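Bartonella effector protein (Bep) substrate of VirB T4SS (Bartonella clarridgeiae, PDB 4YK2) is probably an effector carried into host cells by the VirB type IV secretion system, this piece being its BID domain, thought to form part of the secretion signal. Local coordinates at residues A[32-35]-A[36-40]; A[49-52]-A[53-56]; A[97-100]-A[101-105]. One frame throughout, in Å; residues are numbered along the deposited sequence.

Contact 1. Residues A[32-35]-A[36-40]; sequences HSIQ and EQEKE
Glu36 N donates to His32 O at 2.9 Å, and the same i to i+4 step joins Gln37 to Ser33, Glu38 to Ile34 and Lys39 to Gln35, as expected for uninterrupted alpha helix. The four bonds differ in aim: Glu38 N lies in the carbonyl plane of Ile34, whereas Gln37 N stands 37° out of that of Ser33. The Ser33 carbonyl has a second donor, for water 1 gives a hydrogen bond to Ser33 O and accepts one from Gln37 NE2 at 2.9 Å. Gln37 is bent at chi2 (-49°), which folds its amide back towards that water.

On another side of the helix, Glu36 CG sits over one face of the His32 imidazole, 3.9 Å from the ring centroid, a CH-pi contact. His32 ND1 and Glu36 OE2 remain 4.6 Å apart. Glu38 runs beside Ile34, its OE2 4.1 Å from Ile34 CG2. Helix 106-123 of the bundle packs against this part of helix 21-49, with Ala119 touching Ser33 and Tyr116 touching Glu38.

The ring is thus met by the aliphatic part of Glu36 and not by a salt bridge, although the nearby carboxylate might modestly favour a protonated imidazole.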
loop_
_atom_site.group_PDB
_atom_site.type_symbol
_atom_site.label_atom_id
_atom_site.label_comp_id
_atom_site.label_asym_id
_atom_site.label_seq_id
_atom_site.Cartn_x
_atom_site.Cartn_y
_atom_site.Cartn_z
ATOM N N HIS A 32 -12.457 10.533 0.557
ATOM C CA HIS A 32 -12.712 9.479 1.530
ATOM C C HIS A 32 -12.068 8.145 1.144
ATOM O O HIS A 32 -11.466 7.481 1.984
ATOM C CB HIS A 32 -14.216 9.279 1.724
ATOM C CG HIS A 32 -14.553 8.094 2.567
ATOM N ND1 HIS A 32 -14.467 8.110 3.943
ATOM C CD2 HIS A 32 -14.969 6.848 2.229
ATOM C CE1 HIS A 32 -14.816 6.927 4.417
ATOM N NE2 HIS A 32 -15.123 6.142 3.398
ATOM N N SER A 33 -12.194 7.742 -0.115
ATOM C CA SER A 33 -11.649 6.453 -0.519
ATOM C C SER A 33 -10.112 6.479 -0.513
ATOM O O SER A 33 -9.465 5.454 -0.266
ATOM C CB SER A 33 -12.153 6.058 -1.898
ATOM O OG SER A 33 -11.775 7.031 -2.855
ATOM N N ILE A 34 -9.536 7.643 -0.804
ATOM C CA ILE A 34 -8.086 7.818 -0.704
ATOM C C ILE A 34 -7.652 7.634 0.740
ATOM O O ILE A 34 -6.719 6.879 1.038
ATOM C CB ILE A 34 -7.639 9.187 -1.229
ATOM C CG1 ILE A 34 -7.844 9.260 -2.740
ATOM C CG2 ILE A 34 -6.164 9.454 -0.853
ATOM C CD1 ILE A 34 -7.526 10.621 -3.334
ATOM N N GLN A 35 -8.349 8.318 1.640
ATOM C CA GLN A 35 -8.004 8.273 3.047
ATOM C C GLN A 35 -8.151 6.869 3.639
ATOM O O GLN A 35 -7.294 6.430 4.405
ATOM C CB GLN A 35 -8.850 9.263 3.823
ATOM C CG GLN A 35 -8.489 9.380 5.283
ATOM C CD GLN A 35 -9.395 10.359 6.009
ATOM O OE1 GLN A 35 -8.925 11.276 6.696
ATOM N NE2 GLN A 35 -10.702 10.176 5.855
ATOM N N GLU A 36 -9.218 6.159 3.281
ATOM C CA GLU A 36 -9.395 4.803 3.785
ATOM C C GLU A 36 -8.295 3.840 3.309
ATOM O O GLU A 36 -7.911 2.930 4.042
ATOM C CB GLU A 36 -10.767 4.247 3.379
ATOM C CG GLU A 36 -11.927 4.781 4.233
ATOM C CD GLU A 36 -11.690 4.610 5.737
ATOM O OE1 GLU A 36 -11.671 3.450 6.215
ATOM O OE2 GLU A 36 -11.522 5.638 6.440
ATOM N N GLN A 37 -7.812 4.014 2.081
ATOM C CA GLN A 37 -6.727 3.155 1.595
ATOM C C GLN A 37 -5.421 3.480 2.299
ATOM O O GLN A 37 -4.656 2.572 2.633
ATOM C CB GLN A 37 -6.559 3.281 0.082
ATOM C CG GLN A 37 -7.759 2.704 -0.689
ATOM C CD GLN A 37 -8.137 1.319 -0.208
ATOM O OE1 GLN A 37 -7.271 0.461 -0.007
ATOM N NE2 GLN A 37 -9.433 1.086 -0.020
ATOM N N GLU A 38 -5.163 4.767 2.526
ATOM C CA GLU A 38 -3.952 5.165 3.233
ATOM C C GLU A 38 -3.919 4.520 4.610
ATOM O O GLU A 38 -2.884 4.055 5.057
ATOM C CB GLU A 38 -3.851 6.685 3.371
ATOM C CG GLU A 38 -3.616 7.425 2.075
ATOM C CD GLU A 38 -3.536 8.930 2.288
ATOM O OE1 GLU A 38 -4.163 9.423 3.245
ATOM O OE2 GLU A 38 -2.851 9.616 1.509
ATOM N N LYS A 39 -5.062 4.498 5.278
ATOM C CA LYS A 39 -5.157 3.884 6.595
ATOM C C LYS A 39 -4.882 2.376 6.531
ATOM O O LYS A 39 -4.134 1.837 7.344
ATOM C CB LYS A 39 -6.546 4.153 7.190
ATOM C CG LYS A 39 -6.777 3.606 8.595
ATOM C CD LYS A 39 -8.215 3.939 9.048
ATOM C CE LYS A 39 -8.463 3.603 10.516
ATOM N NZ LYS A 39 -9.753 4.172 11.012
ATOM N N GLU A 40 -5.503 1.691 5.579
ATOM C CA GLU A 40 -5.299 0.254 5.451
ATOM C C GLU A 40 -3.855 -0.067 5.030
ATOM O O GLU A 40 -3.287 -1.067 5.478
ATOM C CB GLU A 40 -6.298 -0.344 4.456
ATOM C CG GLU A 40 -6.185 -1.856 4.240
ATOM C CD GLU A 40 -6.618 -2.689 5.449
ATOM O OE1 GLU A 40 -6.841 -2.130 6.541
ATOM O OE2 GLU A 40 -6.735 -3.923 5.307
HETATM O O HOH W 1 -11.362 3.066 -0.766
#

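Contact 2. Residues A[49-52]-A[53-56]. With SO4 (sulfate ion), chain E.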
loop_
_atom_site.group_PDB
_atom_site.type_symbol
_atom_site.label_atom_id
_atom_site.label_comp_id
_atom_site.label_asym_id
_atom_site.label_seq_id
_atom_site.Cartn_x
_atom_site.Cartn_y
_atom_site.Cartn_z
ATOM N N PHE A 49 6.100 -5.108 7.384
ATOM C CA PHE A 49 7.446 -4.562 7.573
ATOM C C PHE A 49 7.751 -4.130 8.999
ATOM O O PHE A 49 8.904 -3.856 9.326
ATOM C CB PHE A 49 7.672 -3.354 6.650
ATOM C CG PHE A 49 7.668 -3.693 5.185
ATOM C CD1 PHE A 49 8.666 -4.495 4.641
ATOM C CD2 PHE A 49 6.685 -3.186 4.344
ATOM C CE1 PHE A 49 8.685 -4.800 3.289
ATOM C CE2 PHE A 49 6.686 -3.488 2.980
ATOM C CZ PHE A 49 7.689 -4.298 2.449
ATOM N N GLY A 50 6.737 -4.041 9.853
ATOM C CA GLY A 50 6.974 -3.550 11.201
ATOM C C GLY A 50 7.087 -2.036 11.239
ATOM O O GLY A 50 7.507 -1.475 12.240
ATOM N N ASN A 51 6.710 -1.373 10.149
ATOM C CA ASN A 51 6.748 0.098 10.073
ATOM C C ASN A 51 5.584 0.553 9.207
ATOM O O ASN A 51 5.562 0.309 8.003
ATOM C CB ASN A 51 8.088 0.599 9.505
ATOM C CG ASN A 51 8.199 2.129 9.485
ATOM O OD1 ASN A 51 7.215 2.856 9.654
ATOM N ND2 ASN A 51 9.412 2.619 9.292
ATOM N N GLN A 52 4.602 1.200 9.819
ATOM C CA GLN A 52 3.382 1.527 9.088
ATOM C C GLN A 52 3.644 2.547 7.973
ATOM O O GLN A 52 2.827 2.699 7.065
ATOM C CB GLN A 52 2.308 2.046 10.049
ATOM C CG GLN A 52 2.633 3.319 10.763
ATOM C CD GLN A 52 1.608 3.620 11.849
ATOM O OE1 GLN A 52 0.406 3.384 11.673
ATOM N NE2 GLN A 52 2.081 4.100 12.985
ATOM N N ASN A 53 4.787 3.230 8.036
ATOM C CA ASN A 53 5.153 4.179 6.984
ATOM C C ASN A 53 6.330 3.710 6.128
ATOM O O ASN A 53 7.011 4.527 5.514
ATOM C CB ASN A 53 5.471 5.543 7.603
ATOM C CG ASN A 53 4.277 6.133 8.327
ATOM O OD1 ASN A 53 3.167 6.172 7.785
ATOM N ND2 ASN A 53 4.483 6.548 9.565
ATOM N N GLN A 54 6.563 2.399 6.077
ATOM C CA GLN A 54 7.714 1.851 5.345
ATOM C C GLN A 54 7.776 2.337 3.886
ATOM O O GLN A 54 8.844 2.691 3.366
ATOM C CB GLN A 54 7.681 0.311 5.369
ATOM C CG GLN A 54 8.974 -0.323 4.844
ATOM C CD GLN A 54 10.133 -0.035 5.771
ATOM O OE1 GLN A 54 10.101 -0.398 6.938
ATOM N NE2 GLN A 54 11.134 0.667 5.272
ATOM N N LEU A 55 6.620 2.379 3.233
ATOM C CA LEU A 55 6.577 2.692 1.811
ATOM C C LEU A 55 6.148 4.127 1.514
ATOM O O LEU A 55 5.637 4.400 0.422
ATOM C CB LEU A 55 5.634 1.732 1.091
ATOM C CG LEU A 55 5.933 0.249 1.273
ATOM C CD1 LEU A 55 4.833 -0.585 0.612
ATOM C CD2 LEU A 55 7.351 -0.159 0.740
ATOM N N ALA A 56 6.362 5.035 2.469
ATOM C CA ALA A 56 6.006 6.452 2.279
ATOM C C ALA A 56 6.552 7.024 0.960
ATOM O O ALA A 56 5.838 7.715 0.232
ATOM C CB ALA A 56 6.509 7.301 3.474
HETATM S S SO4 E . 12.612 1.349 10.976
HETATM O O1 SO4 E . 11.747 0.413 11.691
HETATM O O2 SO4 E . 12.138 1.497 9.602
HETATM O O3 SO4 E . 13.970 0.822 10.948
HETATM O O4 SO4 E . 12.612 2.644 11.655
HETATM O O HOH W 2 3.850 2.014 4.028
#
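Gln54 meets Phe49 through its first torsion: CG is anti to the backbone N (chi1 -170°), which sets it over the ring, while a bend at chi2 (67°) turns OE1 towards Asn51. Phe49 has CG anti to the carbonyl carbon, beside the backbone N, and one face of the ring meets Gln54. Gln54 CG lies over that face, 4.0 Å from the centroid of the Phe49 ring, in a CH-pi contact, and the two side chains cross at nearly a right angle. Beyond this methylene, Gln54 OE1 comes to 3.4 Å from Asn51 CB. Leu55 approaches the same ring obliquely, its CD2 4.1 Å from Phe49 CE2; Ala84 and Leu86 also touch the Phe49 side chain.

The backbone here leaves helix 21-49 at Gly50, whose positive phi breaks the helical path, and runs through two overlapping type I beta turns, Asn51 to Gln54 and Asn53 to Ala56; Leu55, within the second, occupies the N-cap position of helix 56-64. Asn51 holds the first turn twice. Its carbonyl O accepts Gln54 N at 3.0 Å, and its side-chain OD1 accepts Asn53 N at 2.9 Å, with the donor 43° above the amide carbonyl plane. The bond from side chain to the N-H two residues on is that of an Asx turn. Water 2 bridges Gln52 O and Leu55 N, the latter at 2.9 Å, so the chain stays linked by solvent where it prepares to re-enter helix.

Asn51 divides its amide between two tasks: OD1 steadies the turn, while ND2 donates at 3.0 Å to O2 of a sulfate ion, probably from the crystallisation liquor. Together the Asx-turn bond, the turn bond and the CH-pi contact imply an interhelical corner closed by backbone and amide and packed on an aromatic face.

Contact 3. Residues A[97-100]-A[101-105]. With SO4 (sulfate ion), chain D.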
loop_
_atom_site.group_PDB
_atom_site.type_symbol
_atom_site.label_atom_id
_atom_site.label_comp_id
_atom_site.label_asym_id
_atom_site.label_seq_id
_atom_site.Cartn_x
_atom_site.Cartn_y
_atom_site.Cartn_z
ATOM N N SER A 97 6.238 -17.032 13.648
ATOM C CA SER A 97 4.836 -16.699 13.406
ATOM C C SER A 97 4.661 -15.288 12.850
ATOM O O SER A 97 3.825 -15.047 11.977
ATOM C CB SER A 97 4.029 -16.857 14.694
ATOM O OG SER A 97 2.683 -16.470 14.490
ATOM N N LYS A 98 5.458 -14.359 13.363
ATOM C CA LYS A 98 5.419 -12.982 12.906
ATOM C C LYS A 98 5.794 -12.896 11.422
ATOM O O LYS A 98 5.184 -12.147 10.661
ATOM C CB LYS A 98 6.361 -12.124 13.751
ATOM C CG LYS A 98 5.945 -10.676 13.877
ATOM C CD LYS A 98 6.782 -9.956 14.922
ATOM C CE LYS A 98 6.306 -8.533 15.121
ATOM N NZ LYS A 98 7.071 -7.820 16.186
ATOM N N ARG A 99 6.786 -13.674 11.011
ATOM C CA ARG A 99 7.198 -13.692 9.612
ATOM C C ARG A 99 6.099 -14.275 8.726
ATOM O O ARG A 99 5.849 -13.776 7.631
ATOM C CB ARG A 99 8.487 -14.491 9.428
ATOM C CG ARG A 99 8.909 -14.635 7.970
ATOM C CD ARG A 99 9.159 -13.276 7.309
ATOM N NE ARG A 99 10.164 -12.478 8.020
ATOM C CZ ARG A 99 11.473 -12.512 7.768
ATOM N NH1 ARG A 99 11.958 -13.312 6.822
ATOM N NH2 ARG A 99 12.304 -11.748 8.468
ATOM N N LYS A 100 5.455 -15.336 9.198
ATOM C CA LYS A 100 4.382 -15.959 8.434
ATOM C C LYS A 100 3.215 -14.985 8.256
ATOM O O LYS A 100 2.671 -14.880 7.166
ATOM C CB LYS A 100 3.923 -17.259 9.101
ATOM C CG LYS A 100 4.994 -18.358 9.073
ATOM C CD LYS A 100 4.452 -19.708 9.530
ATOM C CE LYS A 100 5.479 -20.816 9.320
ATOM N NZ LYS A 100 4.950 -22.166 9.678
ATOM N N GLN A 101 2.862 -14.242 9.303
ATOM C CA GLN A 101 1.812 -13.226 9.170
ATOM C C GLN A 101 2.225 -12.109 8.216
ATOM O O GLN A 101 1.396 -11.611 7.462
ATOM C CB GLN A 101 1.438 -12.626 10.526
ATOM C CG GLN A 101 0.595 -13.544 11.410
ATOM C CD GLN A 101 -0.601 -14.143 10.677
ATOM O OE1 GLN A 101 -0.686 -15.361 10.480
ATOM N NE2 GLN A 101 -1.533 -13.285 10.270
ATOM N N ALA A 102 3.498 -11.711 8.255
ATOM C CA ALA A 102 3.987 -10.683 7.343
ATOM C C ALA A 102 3.764 -11.123 5.901
ATOM O O ALA A 102 3.171 -10.385 5.096
ATOM C CB ALA A 102 5.476 -10.392 7.592
ATOM N N GLU A 103 4.218 -12.339 5.589
ATOM C CA GLU A 103 4.111 -12.870 4.233
ATOM C C GLU A 103 2.657 -13.004 3.786
ATOM O O GLU A 103 2.334 -12.702 2.640
ATOM C CB GLU A 103 4.829 -14.223 4.122
ATOM C CG GLU A 103 6.352 -14.076 4.148
ATOM C CD GLU A 103 7.098 -15.389 3.932
ATOM O OE1 GLU A 103 6.465 -16.467 3.950
ATOM O OE2 GLU A 103 8.329 -15.334 3.750
ATOM N N LYS A 104 1.784 -13.430 4.695
ATOM C CA LYS A 104 0.383 -13.661 4.347
ATOM C C LYS A 104 -0.401 -12.369 4.175
ATOM O O LYS A 104 -1.572 -12.402 3.813
ATOM C CB LYS A 104 -0.303 -14.526 5.402
ATOM C CG LYS A 104 0.116 -15.983 5.364
ATOM C CD LYS A 104 -0.412 -16.732 6.582
ATOM C CE LYS A 104 0.241 -18.100 6.720
ATOM N NZ LYS A 104 -0.241 -18.826 7.928
ATOM N N ASN A 105 0.236 -11.229 4.410
ATOM C CA ASN A 105 -0.469 -9.966 4.241
ATOM C C ASN A 105 0.049 -9.143 3.073
ATOM O O ASN A 105 -0.474 -8.072 2.790
ATOM C CB ASN A 105 -0.408 -9.162 5.538
ATOM C CG ASN A 105 -1.482 -9.592 6.516
ATOM O OD1 ASN A 105 -2.612 -9.134 6.432
ATOM N ND2 ASN A 105 -1.143 -10.509 7.417
HETATM S S SO4 D . 6.907 -18.394 17.145
HETATM O O1 SO4 D . 5.590 -18.331 17.775
HETATM O O2 SO4 D . 6.751 -18.700 15.726
HETATM O O3 SO4 D . 7.581 -17.108 17.293
HETATM O O4 SO4 D . 7.706 -19.439 17.778
HETATM O O HOH W 3 1.164 -16.816 11.897
HETATM O O HOH W 4 10.833 -15.148 4.762
#
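Water 3 joins Ser97 to Gln101, accepting from Ser97 OG and donating to Gln101 OE1 at 2.7 Å; the bend of Gln101 at chi2 (-49°) curls its amide towards that water. Both residues lie on helix 97-103, a short helix of the BID domain, a four-helix bundle topped with a hook, and it follows the hairpin of strands 90-91 and 94-95. Four i to i+4 backbone bonds run along it, beginning with Gln101 N to Ser97 O at 3.0 Å and ending with Lys104 N to Lys100 O. At its first turn Ser97 N donates to O2 of a sulfate ion at 2.7 Å; helix N-H groups at such an end are a common site for anions, though this one is probably from the crystallisation liquor.

A second water links another pair one helical turn apart. Water 4 accepts from Arg99 NH1, lying at the edge of the guanidinium and in its plane, and donates to Glu103 OE2 at 2.7 Å. Arg99 NH1 and Glu103 OE2 are themselves 5.2 Å apart, with their flat groups inclined by 43°, so the water bridges two groups whose charged atoms are not in contact.

Both side chains also have direct partners outside the segments. Arg99 NE and NH2 donate to the carbonyl oxygens of Ala87 and Gly88, which ties the helix to the segment leading into the hairpin, while Glu103 OE1 forms a salt bridge with Lys95. The buried arginine thus has its guanidinium held by several acceptors, which probably limits its rotation.

At the far end Asn105 packs against Leu44, Ile47 and Val48 of helix 21-49, and its ND2 donates to Gln101 O at 2.8 Å, a nearly straight bond of 175° with the acceptor in the Asn105 amide plane.

In the fold
The three contacts lie in series along the chain, with centres 15 to 23 Å apart and no direct touch. Contact 1 is a surface stretch within helix 21-49 of the bundle; contact 2 is the partly buried corner where that helix ends and helix 56-64 begins; contact 3, also partly buried, is farthest from the chain centre, about 16 Å. Helix 21-49 links them, since it carries contact 1, leads into contact 2 and receives Asn105 of contact 3. Continuous helical bonding dominates contacts 1 and 3, whereas contact 2 relies on turns. CH-pi packing occurs in the first two; contact 3 has side chains bridged by water, one bridge between charged groups.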